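Local coordinates for protein uncharacterized HTH-type transcriptional regulator HI_0893 (Haemophilus influenzae, PDB 3QKX) that probably acts as a TetR-family transcriptional regulator, binding regulatory DNA through a helix-turn-helix domain, at residues S15-L20 with D53-Q58. Numbering follows the deposited sequence.
Sequences SATDRL and DELLEQ
Thr17, Leu55 and Leu56, the three residues that touch, bring no flat group to the contact; the nearest flat groups along helix 6-23 belong to Asp18 and Arg19. One face of the Arg19 guanidinium lies over its own helix, with Ala16 CA 3.5 Å above the plane and Ser15 O also above it, both nearer the edge of the group than its centre. Its NH1 forms a salt bridge with Glu37, while the Asp18 carboxylate uses its two oxygens separately, OD2 in a salt bridge to Arg62 and OD1 in a hydrogen bond to Tyr109 OH.

Across the contact a single threonine meets two consecutive leucines. The Thr17 hydroxyl stands beside its backbone N and anti to the carbonyl carbon (chi1 -70°), which turns it back along the helix to donate to Ile13 O. This bond satisfies the buried hydroxyl within its own helix, and the same oxygen packs against a methyl, OG1 lying 3.6 Å from Leu55 CD2. The first bond of the Leu55 side chain points toward helix 6-23, with CG anti to the backbone N (chi1 -165°), and the side chains of Thr17 and Leu55 run antiparallel past one another. The other branch of Thr17 serves Leu56: CG2 lies 4.3 Å from Leu56 CD2, a looser methyl contact made by the end of the leucine. Contact is slight, burying 82 Å² in all, and the backbones stay well apart, with Thr17 CA 8.6 Å from Leu56 CA.

Neighbours add to the packing: Leu34 and Phe59 also touch Thr17, Met31 and Phe49 touch Leu55, and Leu26 touches Leu56. The contact thus joins helix 6-23 to the start of helix 52-72 inside the all-helical TetR-type DNA-binding domain, beside helix 31-38 of the predicted helix-turn-helix.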
loop_
_atom_site.group_PDB
_atom_site.type_symbol
_atom_site.label_atom_id
_atom_site.label_comp_id
_atom_site.label_asym_id
_atom_site.label_seq_id
_atom_site.Cartn_x
_atom_site.Cartn_y
_atom_site.Cartn_z
ATOM N N SER A 15 2.041 -20.520 -8.853
ATOM C CA SER A 15 2.754 -20.629 -7.585
ATOM C C SER A 15 4.237 -20.281 -7.727
ATOM O O SER A 15 4.794 -19.582 -6.902
ATOM C CB SER A 15 2.608 -22.056 -7.039
ATOM O OG SER A 15 3.528 -22.317 -5.985
ATOM N N ALA A 16 4.863 -20.809 -8.772
ATOM C CA ALA A 16 6.263 -20.536 -9.055
ATOM C C ALA A 16 6.481 -19.105 -9.508
ATOM O O ALA A 16 7.525 -18.557 -9.270
ATOM C CB ALA A 16 6.800 -21.538 -10.134
ATOM N N THR A 17 5.511 -18.520 -10.197
ATOM C CA THR A 17 5.593 -17.122 -10.608
ATOM C C THR A 17 5.704 -16.208 -9.386
ATOM O O THR A 17 6.555 -15.325 -9.343
ATOM C CB THR A 17 4.380 -16.690 -11.462
ATOM O OG1 THR A 17 4.441 -17.314 -12.744
ATOM C CG2 THR A 17 4.354 -15.155 -11.642
ATOM N N ASP A 18 4.845 -16.444 -8.400
ATOM C CA ASP A 18 4.928 -15.761 -7.119
ATOM C C ASP A 18 6.337 -15.790 -6.531
ATOM O O ASP A 18 6.905 -14.739 -6.225
ATOM C CB ASP A 18 3.966 -16.396 -6.118
ATOM C CG ASP A 18 2.639 -15.701 -6.062
ATOM O OD1 ASP A 18 2.597 -14.452 -5.978
ATOM O OD2 ASP A 18 1.627 -16.418 -6.023
ATOM N N ARG A 19 6.904 -16.989 -6.417
ATOM C CA ARG A 19 8.220 -17.169 -5.787
ATOM C C ARG A 19 9.326 -16.407 -6.496
ATOM O O ARG A 19 10.074 -15.684 -5.863
ATOM C CB ARG A 19 8.595 -18.653 -5.719
ATOM C CG ARG A 19 7.747 -19.456 -4.748
ATOM C CD ARG A 19 8.279 -20.884 -4.584
ATOM N NE ARG A 19 7.194 -21.833 -4.812
ATOM C CZ ARG A 19 7.025 -22.624 -5.884
ATOM N NH1 ARG A 19 7.938 -22.719 -6.867
ATOM N NH2 ARG A 19 5.937 -23.385 -5.942
ATOM N N LEU A 20 9.412 -16.566 -7.811
ATOM C CA LEU A 20 10.449 -15.893 -8.606
ATOM C C LEU A 20 10.229 -14.365 -8.566
ATOM O O LEU A 20 11.195 -13.585 -8.560
ATOM C CB LEU A 20 10.491 -16.443 -10.051
ATOM C CG LEU A 20 11.838 -16.465 -10.787
ATOM N N ASP A 53 3.889 -12.159 -21.541
ATOM C CA ASP A 53 2.707 -11.283 -21.409
ATOM C C ASP A 53 1.462 -12.092 -21.076
ATOM O O ASP A 53 0.812 -11.827 -20.069
ATOM C CB ASP A 53 2.443 -10.448 -22.688
ATOM C CG ASP A 53 3.220 -9.125 -22.728
ATOM O OD1 ASP A 53 3.976 -8.799 -21.788
ATOM O OD2 ASP A 53 3.058 -8.399 -23.727
ATOM N N GLU A 54 1.145 -13.080 -21.909
ATOM C CA GLU A 54 -0.080 -13.876 -21.716
ATOM C C GLU A 54 -0.051 -14.617 -20.370
ATOM O O GLU A 54 -1.090 -14.749 -19.716
ATOM C CB GLU A 54 -0.307 -14.869 -22.881
ATOM C CG GLU A 54 -1.784 -15.234 -23.123
ATOM N N LEU A 55 1.141 -15.065 -19.959
ATOM C CA LEU A 55 1.355 -15.638 -18.623
ATOM C C LEU A 55 0.944 -14.668 -17.529
ATOM O O LEU A 55 0.088 -14.982 -16.714
ATOM C CB LEU A 55 2.826 -16.045 -18.423
ATOM C CG LEU A 55 3.142 -16.968 -17.235
ATOM C CD1 LEU A 55 4.387 -17.837 -17.527
ATOM C CD2 LEU A 55 3.335 -16.194 -15.961
ATOM N N LEU A 56 1.545 -13.488 -17.518
ATOM C CA LEU A 56 1.270 -12.512 -16.460
ATOM C C LEU A 56 -0.187 -11.985 -16.462
ATOM O O LEU A 56 -0.706 -11.642 -15.405
ATOM C CB LEU A 56 2.267 -11.355 -16.525
ATOM C CG LEU A 56 3.758 -11.682 -16.308
ATOM C CD1 LEU A 56 4.563 -10.376 -16.280
ATOM C CD2 LEU A 56 4.021 -12.478 -15.050
ATOM N N GLU A 57 -0.841 -11.962 -17.631
ATOM C CA GLU A 57 -2.285 -11.665 -17.715
ATOM C C GLU A 57 -3.109 -12.668 -16.922
ATOM O O GLU A 57 -3.880 -12.283 -16.044
ATOM C CB GLU A 57 -2.790 -11.648 -19.173
ATOM C CG GLU A 57 -2.340 -10.442 -20.013
ATOM C CD GLU A 57 -3.357 -10.031 -21.086
ATOM O OE1 GLU A 57 -4.452 -9.538 -20.726
ATOM O OE2 GLU A 57 -3.045 -10.171 -22.290
ATOM N N GLN A 58 -2.950 -13.950 -17.240
ATOM C CA GLN A 58 -3.702 -15.019 -16.560
ATOM C C GLN A 58 -3.360 -15.086 -15.066
ATOM O O GLN A 58 -4.242 -15.346 -14.239
ATOM C CB GLN A 58 -3.463 -16.382 -17.230
ATOM C CG GLN A 58 -4.149 -16.533 -18.597
ATOM C CD GLN A 58 -3.950 -17.926 -19.225
ATOM O OE1 GLN A 58 -3.994 -18.955 -18.532
ATOM N NE2 GLN A 58 -3.737 -17.957 -20.546
#